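Local coordinates for prolyl oligopeptidase (PDB 1YR2), which probably hydrolyses oligopeptides after proline residues, and far less readily after alanine, as a serine peptidase of the S9A family, at residues Asp51-Lys56 / Ala627-Leu632; Ala83-Tyr88 / Pro682-Ile687; Pro360-Asn365 / Ala378-Asp383; Leu605-Phe610 / Gly621-Glu626. All blocks are in the same frame, centred on the assembly; numbering follows the deposited sequence.

Contact 1: residues Asp51-Lys56 / Ala627-Leu632; sequences DHFGEK and ADWRVL
A two-stranded beta-hairpin meets a helix here: the type I' turn from His52 to Glu55 rests on Trp629 and Arg630 of helix 626-633. Phe53 CD2 lies over one face of the indole, toward its rim, and His52 CB comes in from the same side. His52 CB is 3.7 Å from Trp629 CZ2, while Phe53 leads with one ring corner, its CE2 3.5 Å from Trp629 CB; the two rings are oblique, their planes 57° apart. Glu55 comes instead to the indole edge, its carboxylate nearly perpendicular to the ring. One oxygen carries on past it to Arg630: Glu55 OE2 and Arg630 NH1 form a salt bridge of 3.0 Å. The other terminal nitrogen, Arg630 NH2, donates to Phe53 O over 3.2 Å in a bent bond (142° at the hydrogen) and also pairs with Glu626, so one guanidinium grips the turn by side chain and backbone together. With alanine in place of Trp629, His52 and Phe53 would probably lose the surface they rest on, leaving the turn held mainly through Arg630. Trp629 also packs on Val57, further along the hairpin in strand 55-58, and on Leu605, in the loop that follows strand 594-598.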
# COMPACT_ATOMS: atom_id res chain seq x y z
N ASP A 51 -19.18 -21.24 -31.81
CA ASP A 51 -17.93 -21.76 -32.34
C ASP A 51 -16.78 -20.77 -32.18
O ASP A 51 -16.85 -19.67 -32.68
CB ASP A 51 -18.06 -22.07 -33.83
CG ASP A 51 -19.16 -23.08 -34.14
OD1 ASP A 51 -19.26 -24.12 -33.46
OD2 ASP A 51 -19.97 -22.92 -35.08
N HIS A 52 -15.69 -21.17 -31.54
CA HIS A 52 -14.54 -20.31 -31.39
C HIS A 52 -13.33 -21.16 -31.75
O HIS A 52 -13.05 -22.15 -31.11
CB HIS A 52 -14.45 -19.74 -29.95
CG HIS A 52 -15.58 -18.82 -29.58
ND1 HIS A 52 -15.62 -17.49 -29.96
CD2 HIS A 52 -16.69 -19.01 -28.83
CE1 HIS A 52 -16.72 -16.93 -29.50
NE2 HIS A 52 -17.38 -17.82 -28.80
N PHE A 53 -12.66 -20.82 -32.85
CA PHE A 53 -11.41 -21.46 -33.25
C PHE A 53 -11.49 -22.97 -33.36
O PHE A 53 -10.56 -23.67 -32.94
CB PHE A 53 -10.32 -21.03 -32.27
CG PHE A 53 -10.15 -19.52 -32.18
CD1 PHE A 53 -9.70 -18.81 -33.29
CD2 PHE A 53 -10.47 -18.83 -31.02
CE1 PHE A 53 -9.54 -17.42 -33.23
CE2 PHE A 53 -10.30 -17.45 -30.95
CZ PHE A 53 -9.84 -16.74 -32.06
N GLY A 54 -12.61 -23.46 -33.91
CA GLY A 54 -12.86 -24.90 -34.07
C GLY A 54 -13.39 -25.62 -32.84
O GLY A 54 -13.57 -26.87 -32.84
N GLU A 55 -13.61 -24.87 -31.77
CA GLU A 55 -14.08 -25.40 -30.51
C GLU A 55 -15.53 -24.91 -30.23
O GLU A 55 -15.96 -23.89 -30.75
CB GLU A 55 -13.12 -24.96 -29.38
CG GLU A 55 -11.80 -25.74 -29.37
CD GLU A 55 -11.05 -25.68 -28.02
OE1 GLU A 55 -11.67 -25.68 -26.90
OE2 GLU A 55 -9.79 -25.64 -28.07
N LYS A 56 -16.28 -25.66 -29.44
CA LYS A 56 -17.58 -25.22 -29.00
C LYS A 56 -17.44 -24.71 -27.57
O LYS A 56 -16.77 -25.36 -26.74
CB LYS A 56 -18.60 -26.36 -29.03
CG LYS A 56 -18.66 -27.15 -30.32
CD LYS A 56 -19.19 -26.31 -31.46
CE LYS A 56 -19.77 -27.16 -32.61
NZ LYS A 56 -20.79 -26.34 -33.36
N ALA A 627 -4.27 -18.18 -30.52
CA ALA A 627 -3.32 -18.70 -29.54
C ALA A 627 -3.59 -18.15 -28.12
O ALA A 627 -3.51 -18.90 -27.13
CB ALA A 627 -1.94 -18.36 -29.96
N ASP A 628 -3.93 -16.86 -28.00
CA ASP A 628 -4.19 -16.26 -26.68
C ASP A 628 -5.50 -16.82 -26.12
O ASP A 628 -5.64 -17.03 -24.93
CB ASP A 628 -4.34 -14.74 -26.75
CG ASP A 628 -3.04 -14.01 -27.04
OD1 ASP A 628 -2.06 -14.67 -27.38
OD2 ASP A 628 -2.95 -12.77 -26.97
N TRP A 629 -6.48 -17.02 -26.99
CA TRP A 629 -7.75 -17.63 -26.63
C TRP A 629 -7.54 -19.04 -26.04
O TRP A 629 -8.17 -19.38 -25.02
CB TRP A 629 -8.72 -17.63 -27.82
CG TRP A 629 -10.10 -18.13 -27.46
CD1 TRP A 629 -11.19 -17.38 -27.16
CD2 TRP A 629 -10.53 -19.49 -27.39
NE1 TRP A 629 -12.26 -18.19 -26.88
CE2 TRP A 629 -11.89 -19.49 -27.02
CE3 TRP A 629 -9.90 -20.72 -27.60
CZ2 TRP A 629 -12.62 -20.67 -26.86
CZ3 TRP A 629 -10.63 -21.90 -27.41
CH2 TRP A 629 -11.98 -21.86 -27.03
N ARG A 630 -6.67 -19.84 -26.63
CA ARG A 630 -6.47 -21.21 -26.16
C ARG A 630 -5.83 -21.21 -24.78
O ARG A 630 -6.18 -22.04 -23.93
CB ARG A 630 -5.61 -22.03 -27.11
CG ARG A 630 -6.32 -22.39 -28.40
CD ARG A 630 -5.53 -23.43 -29.22
NE ARG A 630 -6.01 -23.45 -30.59
CZ ARG A 630 -7.17 -23.95 -31.00
NH1 ARG A 630 -8.03 -24.53 -30.18
NH2 ARG A 630 -7.47 -23.88 -32.29
N VAL A 631 -4.91 -20.28 -24.56
CA VAL A 631 -4.28 -20.13 -23.24
C VAL A 631 -5.38 -19.77 -22.21
O VAL A 631 -5.43 -20.37 -21.12
CB VAL A 631 -3.19 -19.05 -23.29
CG1 VAL A 631 -2.82 -18.50 -21.89
CG2 VAL A 631 -2.00 -19.57 -23.98
N LEU A 632 -6.26 -18.82 -22.56
CA LEU A 632 -7.30 -18.34 -21.64
C LEU A 632 -8.33 -19.45 -21.34
O LEU A 632 -8.79 -19.59 -20.20
CB LEU A 632 -8.05 -17.09 -22.17
CG LEU A 632 -7.24 -15.79 -22.22
CD1 LEU A 632 -7.84 -14.82 -23.20
CD2 LEU A 632 -7.17 -15.20 -20.85

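Contact 2: residues Ala83-Tyr88 / Pro682-Ile687; sequences AYTAAY and PHLIRI
Leu684 meets both Tyr84 and Tyr88 where helix 72-89, from the N-terminal part of the chain, crosses the outermost strand, 683-687, of the alpha/beta hydrolase sheet. Helix and strand run almost perpendicular, at 103°, with their axes 7.4 Å apart at closest. Leu684 can be followed outwards. Its CB faces the helix and lies 3.7 Å from Thr85 OG1. With CG set anti to the carbonyl carbon (chi1 -58°), the branch beyond it forks between the two tyrosines. CD1 goes to Tyr88, 3.6 Å from Tyr88 CD2, approaching that ring obliquely; CD2 goes to Tyr84 and touches CE1 at the ring edge, 3.5 Å away and near the ring plane. The two tyrosines, one helical turn apart, thus straddle a single leucine. Further along its ring Tyr88 also reaches Pro682, whose CG lies 3.5 Å from Tyr88 OH, while Tyr84 OH is hydrogen-bonded to Pro38 O. Phe712 and Phe716 of helix 699-717 pack on Leu684 and on Pro682 and Tyr88, respectively. The polar link belongs to Thr85. Its hydroxyl donates to Ile685 O, coming from well above the carbonyl plane, although Gln81 O, a turn back in the helix, is a second partner and may share that single proton. A water completes the grip: it donates to Thr85 OG1 at 2.6 Å and accepts from Ile685 N at 2.9 Å.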
# COMPACT_ATOMS: atom_id res chain seq x y z
N ALA A 83 -30.60 -13.22 -0.52
CA ALA A 83 -31.38 -13.62 0.64
C ALA A 83 -31.01 -15.03 1.09
O ALA A 83 -30.89 -15.30 2.30
CB ALA A 83 -32.88 -13.50 0.36
N TYR A 84 -30.79 -15.91 0.11
CA TYR A 84 -30.39 -17.29 0.35
C TYR A 84 -29.04 -17.33 1.09
O TYR A 84 -28.86 -18.10 2.03
CB TYR A 84 -30.26 -18.04 -0.98
CG TYR A 84 -29.91 -19.49 -0.85
CD1 TYR A 84 -28.59 -19.89 -0.80
CD2 TYR A 84 -30.90 -20.46 -0.76
CE1 TYR A 84 -28.24 -21.23 -0.68
CE2 TYR A 84 -30.57 -21.81 -0.65
CZ TYR A 84 -29.25 -22.18 -0.61
OH TYR A 84 -28.90 -23.49 -0.47
N THR A 85 -28.11 -16.52 0.67
CA THR A 85 -26.81 -16.52 1.31
C THR A 85 -26.88 -15.90 2.72
O THR A 85 -26.24 -16.38 3.68
CB THR A 85 -25.84 -15.76 0.45
OG1 THR A 85 -25.60 -16.52 -0.74
CG2 THR A 85 -24.50 -15.65 1.13
N ALA A 86 -27.66 -14.83 2.85
CA ALA A 86 -27.74 -14.13 4.14
C ALA A 86 -28.34 -15.05 5.22
O ALA A 86 -27.86 -15.07 6.36
CB ALA A 86 -28.53 -12.87 4.00
N ALA A 87 -29.35 -15.83 4.84
CA ALA A 87 -29.97 -16.84 5.69
C ALA A 87 -29.01 -17.92 6.16
O ALA A 87 -29.11 -18.38 7.30
CB ALA A 87 -31.18 -17.50 4.97
N TYR A 88 -28.09 -18.34 5.29
CA TYR A 88 -27.08 -19.31 5.67
C TYR A 88 -26.04 -18.68 6.63
O TYR A 88 -25.69 -19.27 7.63
CB TYR A 88 -26.38 -19.88 4.44
CG TYR A 88 -25.33 -20.90 4.78
CD1 TYR A 88 -25.67 -22.25 4.94
CD2 TYR A 88 -24.00 -20.53 4.95
CE1 TYR A 88 -24.70 -23.19 5.28
CE2 TYR A 88 -23.05 -21.46 5.32
CZ TYR A 88 -23.39 -22.77 5.48
OH TYR A 88 -22.43 -23.68 5.84
N PRO A 682 -21.48 -25.80 0.61
CA PRO A 682 -22.19 -24.61 0.10
C PRO A 682 -21.37 -23.85 -0.96
O PRO A 682 -20.18 -23.61 -0.71
CB PRO A 682 -22.29 -23.70 1.32
CG PRO A 682 -21.89 -24.51 2.49
CD PRO A 682 -21.10 -25.67 2.02
N HIS A 683 -21.99 -23.48 -2.07
CA HIS A 683 -21.38 -22.69 -3.13
C HIS A 683 -22.28 -21.48 -3.32
O HIS A 683 -23.35 -21.56 -3.95
CB HIS A 683 -21.29 -23.58 -4.36
CG HIS A 683 -20.46 -24.81 -4.14
ND1 HIS A 683 -20.80 -26.06 -4.61
CD2 HIS A 683 -19.33 -24.98 -3.40
CE1 HIS A 683 -19.88 -26.93 -4.22
NE2 HIS A 683 -18.98 -26.30 -3.49
N LEU A 684 -21.89 -20.38 -2.66
CA LEU A 684 -22.78 -19.29 -2.37
C LEU A 684 -22.23 -17.99 -2.89
O LEU A 684 -21.04 -17.88 -3.08
CB LEU A 684 -22.94 -19.08 -0.85
CG LEU A 684 -23.46 -20.27 -0.05
CD1 LEU A 684 -23.52 -19.92 1.46
CD2 LEU A 684 -24.79 -20.72 -0.54
N ILE A 685 -23.12 -17.02 -3.11
CA ILE A 685 -22.66 -15.69 -3.48
C ILE A 685 -23.23 -14.67 -2.51
O ILE A 685 -24.44 -14.61 -2.33
CB ILE A 685 -22.97 -15.34 -4.99
CG1 ILE A 685 -22.36 -13.98 -5.35
CG2 ILE A 685 -24.50 -15.33 -5.24
CD1 ILE A 685 -22.52 -13.58 -6.78
N ARG A 686 -22.36 -13.86 -1.91
CA ARG A 686 -22.78 -12.77 -1.03
C ARG A 686 -22.74 -11.50 -1.85
O ARG A 686 -21.67 -11.09 -2.31
CB ARG A 686 -21.86 -12.67 0.17
CG ARG A 686 -22.21 -11.58 1.18
CD ARG A 686 -21.08 -11.35 2.15
NE ARG A 686 -21.48 -10.49 3.25
CZ ARG A 686 -21.58 -9.15 3.18
NH1 ARG A 686 -21.26 -8.50 2.07
NH2 ARG A 686 -21.96 -8.45 4.24
N ILE A 687 -23.89 -10.90 -2.05
CA ILE A 687 -24.01 -9.76 -2.92
C ILE A 687 -24.38 -8.52 -2.09
O ILE A 687 -25.46 -8.48 -1.47
CB ILE A 687 -25.05 -10.00 -4.00
CG1 ILE A 687 -24.78 -11.31 -4.77
CG2 ILE A 687 -24.98 -8.85 -4.99
CD1 ILE A 687 -25.92 -11.76 -5.68
O HOH W 1 -25.90 -17.95 -2.94

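Contact 3: residues Pro360-Asn365 / Ala378-Asp383; sequences PESKDN and ASYIHD
Asp364 lays its CB over the backbone of strand 375-382, 3.2 Å from Ile381 O, and turns its carboxylate to the next residue, His382. The bond from His382 ND1 to Asp364 OD2 is short, 2.6 Å, and nearly straight at 164°; the oxygen lies in the imidazole plane and is met on its syn side, with carboxylate and ring 79° apart. So close a carboxylate could raise the ring's affinity for a second proton. Asp364 OD1 accepts a hydrogen bond from a water that in turn accepts one from Asp383 N. This is the entry to one blade of the seven-bladed beta-propeller, where the chain leaves a loop to begin strand 365-372 beside strand 375-382. Ile381 N donates to Asn365 O over 2.9 Å, and a water links Asn365 N to Ile381 O. Within the loop, Ser362 OG accepts from Asp364 N at 3.0 Å, an ST turn that sets the aspartate's backbone beside Tyr380. There Asp364 O lies at the edge of the tyrosine ring, 3.6 Å from CD1, and a further water joins Tyr380 OH to Pro360 O. Just beyond His382, Asp383 hydrogen-bonds Tyr531 in the hydrolase part of the chain.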
# COMPACT_ATOMS: atom_id res chain seq x y z
N PRO A 360 26.20 2.22 -5.47
CA PRO A 360 25.83 1.81 -6.81
C PRO A 360 24.54 1.03 -6.78
O PRO A 360 24.09 0.62 -5.70
CB PRO A 360 27.00 0.93 -7.24
CG PRO A 360 27.55 0.36 -5.95
CD PRO A 360 27.28 1.37 -4.91
N GLU A 361 23.94 0.90 -7.96
CA GLU A 361 22.76 0.10 -8.14
C GLU A 361 23.00 -1.27 -7.55
O GLU A 361 24.04 -1.89 -7.77
CB GLU A 361 22.39 0.01 -9.64
CG GLU A 361 21.03 -0.57 -9.90
CD GLU A 361 20.77 -0.78 -11.39
OE1 GLU A 361 21.74 -0.78 -12.18
OE2 GLU A 361 19.60 -0.94 -11.74
N SER A 362 22.05 -1.75 -6.75
CA SER A 362 22.14 -3.15 -6.28
C SER A 362 21.15 -4.08 -7.01
O SER A 362 20.49 -3.68 -7.96
CB SER A 362 22.04 -3.22 -4.77
OG SER A 362 20.76 -3.48 -4.30
N LYS A 363 21.06 -5.30 -6.53
CA LYS A 363 20.08 -6.28 -6.98
C LYS A 363 18.67 -5.96 -6.50
O LYS A 363 17.69 -6.50 -7.04
CB LYS A 363 20.45 -7.65 -6.44
CG LYS A 363 21.81 -8.15 -6.98
CD LYS A 363 21.63 -8.75 -8.37
CE LYS A 363 22.96 -8.85 -9.15
NZ LYS A 363 23.02 -10.13 -9.89
N ASP A 364 18.56 -5.11 -5.49
CA ASP A 364 17.27 -4.77 -4.86
C ASP A 364 16.83 -3.39 -5.27
O ASP A 364 17.67 -2.48 -5.44
CB ASP A 364 17.39 -4.76 -3.34
CG ASP A 364 17.76 -6.13 -2.77
OD1 ASP A 364 17.39 -7.18 -3.36
OD2 ASP A 364 18.42 -6.23 -1.72
N ASN A 365 15.50 -3.21 -5.40
CA ASN A 365 14.93 -1.94 -5.73
C ASN A 365 15.11 -0.96 -4.58
O ASN A 365 14.72 -1.24 -3.42
CB ASN A 365 13.45 -2.12 -6.09
CG ASN A 365 12.85 -0.87 -6.71
OD1 ASN A 365 13.55 -0.05 -7.32
ND2 ASN A 365 11.52 -0.75 -6.60
N ALA A 378 19.05 3.97 3.43
CA ALA A 378 18.53 3.58 2.11
C ALA A 378 17.55 2.44 2.29
O ALA A 378 17.93 1.40 2.80
CB ALA A 378 19.67 3.14 1.21
N SER A 379 16.27 2.67 1.96
CA SER A 379 15.24 1.67 2.07
C SER A 379 15.06 0.87 0.77
O SER A 379 14.61 1.40 -0.26
CB SER A 379 13.91 2.34 2.48
OG SER A 379 14.07 2.87 3.76
N TYR A 380 15.41 -0.40 0.85
CA TYR A 380 15.38 -1.30 -0.24
C TYR A 380 14.25 -2.29 -0.10
O TYR A 380 13.79 -2.60 1.04
CB TYR A 380 16.70 -2.11 -0.32
CG TYR A 380 17.90 -1.34 -0.80
CD1 TYR A 380 18.15 -1.16 -2.15
CD2 TYR A 380 18.79 -0.81 0.12
CE1 TYR A 380 19.28 -0.46 -2.58
CE2 TYR A 380 19.85 -0.11 -0.27
CZ TYR A 380 20.15 0.04 -1.62
OH TYR A 380 21.30 0.76 -1.96
N ILE A 381 13.84 -2.86 -1.23
CA ILE A 381 12.97 -4.03 -1.21
C ILE A 381 13.89 -5.24 -1.44
O ILE A 381 14.39 -5.44 -2.56
CB ILE A 381 11.86 -3.98 -2.26
CG1 ILE A 381 10.97 -2.74 -2.08
CG2 ILE A 381 10.99 -5.23 -2.13
CD1 ILE A 381 10.39 -2.57 -0.74
N HIS A 382 14.08 -5.99 -0.37
CA HIS A 382 14.91 -7.17 -0.28
C HIS A 382 14.05 -8.42 -0.01
O HIS A 382 13.52 -8.60 1.07
CB HIS A 382 15.90 -6.96 0.87
CG HIS A 382 16.95 -8.03 0.97
ND1 HIS A 382 17.97 -8.14 0.05
CD2 HIS A 382 17.15 -9.02 1.88
CE1 HIS A 382 18.75 -9.16 0.38
NE2 HIS A 382 18.26 -9.73 1.47
N ASP A 383 13.93 -9.28 -1.00
CA ASP A 383 13.03 -10.45 -0.94
C ASP A 383 11.64 -10.10 -0.39
O ASP A 383 11.15 -10.68 0.58
CB ASP A 383 13.66 -11.59 -0.17
CG ASP A 383 14.92 -12.15 -0.85
OD1 ASP A 383 14.91 -12.50 -2.05
OD2 ASP A 383 15.96 -12.30 -0.21
O HOH W 2 21.51 1.22 -4.56
O HOH W 3 15.11 -8.60 -3.74
O HOH W 4 13.76 -5.56 -5.13

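Contact 4: residues Leu605-Phe610 / Gly621-Glu626; sequences LRFDQF and GYPEKE
Pro623 faces Phe607 and Asp608 with its ring, and these three residues give up the most surface. Its CG stands 3.9 Å from Phe607 CE2, the two side chains crossing at about a right angle, and its CB rests 3.6 Å from Leu605 O. Asp608 and Pro623 approach each other from opposite directions, the carboxylate set against the ring methylenes with Asp608 OD1 3.7 Å from Pro623 CG. Phe607 also turns an edge to the glycine before the turn: its CZ lies 3.5 Å from Gly621 O, which is in the ring plane and is buried without a hydrogen-bond partner. The fold here is the excursion of the alpha/beta hydrolase domain between strands 594-598 and 649-654. Gly621, at positive phi, ends helix 617-620; Tyr622 to Lys625 form a type I turn around Pro623, and Lys625 then takes the N-cap position of helix 626-633. At the outer side Asp608 and Glu624 hold their carboxylate planes nearly parallel, 9° apart. One water donates to both, at 2.5 Å to Asp608 OD2 and 2.6 Å to Glu624 OE1, and Arg614 forms a salt bridge with each, which would offset their like charges. Replacing Asp608 by alanine is likely to leave the water short of one acceptor and Arg614 with just Glu624 of this pair. Phe607 also meets Tyr620 edge-to-face.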
# COMPACT_ATOMS: atom_id res chain seq x y z
N LEU A 605 -12.83 -15.41 -21.20
CA LEU A 605 -13.05 -15.33 -22.63
C LEU A 605 -13.75 -14.04 -23.03
O LEU A 605 -13.68 -13.66 -24.20
CB LEU A 605 -13.84 -16.54 -23.15
CG LEU A 605 -13.26 -17.91 -22.82
CD1 LEU A 605 -14.12 -18.99 -23.54
CD2 LEU A 605 -11.84 -17.97 -23.23
N ARG A 606 -14.44 -13.41 -22.06
CA ARG A 606 -15.24 -12.23 -22.32
C ARG A 606 -14.86 -11.00 -21.47
O ARG A 606 -15.59 -10.00 -21.47
CB ARG A 606 -16.72 -12.58 -22.11
CG ARG A 606 -17.28 -13.51 -23.17
CD ARG A 606 -18.71 -13.92 -22.91
NE ARG A 606 -19.64 -12.78 -22.91
CZ ARG A 606 -20.02 -12.13 -23.99
NH1 ARG A 606 -19.58 -12.45 -25.20
NH2 ARG A 606 -20.87 -11.14 -23.88
N PHE A 607 -13.74 -11.04 -20.78
CA PHE A 607 -13.37 -9.96 -19.83
C PHE A 607 -13.21 -8.61 -20.51
O PHE A 607 -13.56 -7.56 -19.95
CB PHE A 607 -12.09 -10.31 -19.06
CG PHE A 607 -10.86 -10.24 -19.90
CD1 PHE A 607 -10.22 -9.04 -20.08
CD2 PHE A 607 -10.34 -11.37 -20.51
CE1 PHE A 607 -9.10 -8.96 -20.86
CE2 PHE A 607 -9.23 -11.28 -21.28
CZ PHE A 607 -8.63 -10.05 -21.48
N ASP A 608 -12.77 -8.64 -21.75
CA ASP A 608 -12.56 -7.42 -22.52
C ASP A 608 -13.81 -6.83 -23.18
O ASP A 608 -13.71 -5.82 -23.87
CB ASP A 608 -11.45 -7.63 -23.53
CG ASP A 608 -11.86 -8.52 -24.69
OD1 ASP A 608 -12.73 -9.43 -24.53
OD2 ASP A 608 -11.29 -8.40 -25.78
N GLN A 609 -14.97 -7.44 -22.96
CA GLN A 609 -16.25 -6.95 -23.48
C GLN A 609 -16.88 -5.95 -22.54
O GLN A 609 -17.93 -5.42 -22.85
CB GLN A 609 -17.27 -8.09 -23.64
CG GLN A 609 -16.74 -9.34 -24.35
CD GLN A 609 -16.96 -9.35 -25.84
OE1 GLN A 609 -17.46 -8.39 -26.40
NE2 GLN A 609 -16.58 -10.44 -26.49
N PHE A 610 -16.30 -5.74 -21.36
CA PHE A 610 -16.96 -4.91 -20.36
C PHE A 610 -16.16 -3.70 -19.97
O PHE A 610 -14.93 -3.62 -20.21
CB PHE A 610 -17.36 -5.73 -19.13
CG PHE A 610 -18.11 -6.97 -19.47
CD1 PHE A 610 -19.47 -6.92 -19.77
CD2 PHE A 610 -17.45 -8.19 -19.51
CE1 PHE A 610 -20.14 -8.07 -20.09
CE2 PHE A 610 -18.14 -9.35 -19.82
CZ PHE A 610 -19.48 -9.28 -20.11
N GLY A 621 -3.78 -11.26 -22.34
CA GLY A 621 -3.78 -11.53 -23.77
C GLY A 621 -5.08 -11.13 -24.40
O GLY A 621 -5.96 -10.54 -23.74
N TYR A 622 -5.24 -11.52 -25.69
CA TYR A 622 -6.34 -11.05 -26.53
C TYR A 622 -7.26 -12.19 -26.94
O TYR A 622 -6.81 -13.09 -27.68
CB TYR A 622 -5.76 -10.42 -27.79
CG TYR A 622 -4.94 -9.20 -27.53
CD1 TYR A 622 -3.62 -9.31 -27.16
CD2 TYR A 622 -5.50 -7.94 -27.57
CE1 TYR A 622 -2.85 -8.19 -26.88
CE2 TYR A 622 -4.76 -6.82 -27.29
CZ TYR A 622 -3.42 -6.94 -26.96
OH TYR A 622 -2.66 -5.82 -26.63
N PRO A 623 -8.49 -12.22 -26.45
CA PRO A 623 -9.42 -13.30 -26.82
C PRO A 623 -9.73 -13.49 -28.30
O PRO A 623 -10.14 -14.61 -28.68
CB PRO A 623 -10.69 -12.94 -26.09
CG PRO A 623 -10.24 -12.14 -24.93
CD PRO A 623 -9.06 -11.36 -25.40
N GLU A 624 -9.60 -12.42 -29.08
CA GLU A 624 -9.80 -12.45 -30.53
C GLU A 624 -8.64 -13.12 -31.27
O GLU A 624 -8.75 -13.43 -32.47
CB GLU A 624 -10.04 -11.04 -31.09
CG GLU A 624 -8.82 -10.09 -31.14
CD GLU A 624 -8.69 -9.18 -29.91
OE1 GLU A 624 -9.28 -9.46 -28.81
OE2 GLU A 624 -7.95 -8.17 -30.03
N LYS A 625 -7.53 -13.32 -30.58
CA LYS A 625 -6.36 -13.99 -31.13
C LYS A 625 -6.34 -15.50 -30.76
O LYS A 625 -6.40 -15.85 -29.58
CB LYS A 625 -5.10 -13.24 -30.69
CG LYS A 625 -3.85 -13.98 -30.99
CD LYS A 625 -2.60 -13.11 -30.94
CE LYS A 625 -1.44 -13.91 -31.59
NZ LYS A 625 -0.13 -13.33 -31.24
N GLU A 626 -6.25 -16.38 -31.76
CA GLU A 626 -6.43 -17.81 -31.51
C GLU A 626 -5.57 -18.35 -30.40
O GLU A 626 -6.08 -18.96 -29.46
CB GLU A 626 -6.18 -18.66 -32.76
CG GLU A 626 -6.36 -20.16 -32.51
CD GLU A 626 -6.43 -20.98 -33.81
OE1 GLU A 626 -5.53 -20.86 -34.63
OE2 GLU A 626 -7.37 -21.73 -34.00
O HOH W 5 -11.73 -9.46 -27.97

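In the fold
From the N terminus, the hairpin at 51-56 and the helix at 83-88 come first, and each waits some 570 to 600 residues for its partner in the hydrolase domain. Because 627-632 precedes 682-687, the loops closed by contacts 1 and 2 cross. Both tie the beginning of the chain to the alpha/beta hydrolase part near its end, about 33 Å apart between centres. The propeller lies in the chain between their two ends, and contact 3 is nested in both loops, closing a short loop, the hairpin of strands 365-372 and 375-382, within one blade. Contact 4 follows in series, likewise nested in both. It adjoins contact 1: Asp628 OD2 probably hydrogen-bonds Tyr622 N, joining 621-626 to the helix that receives the hairpin.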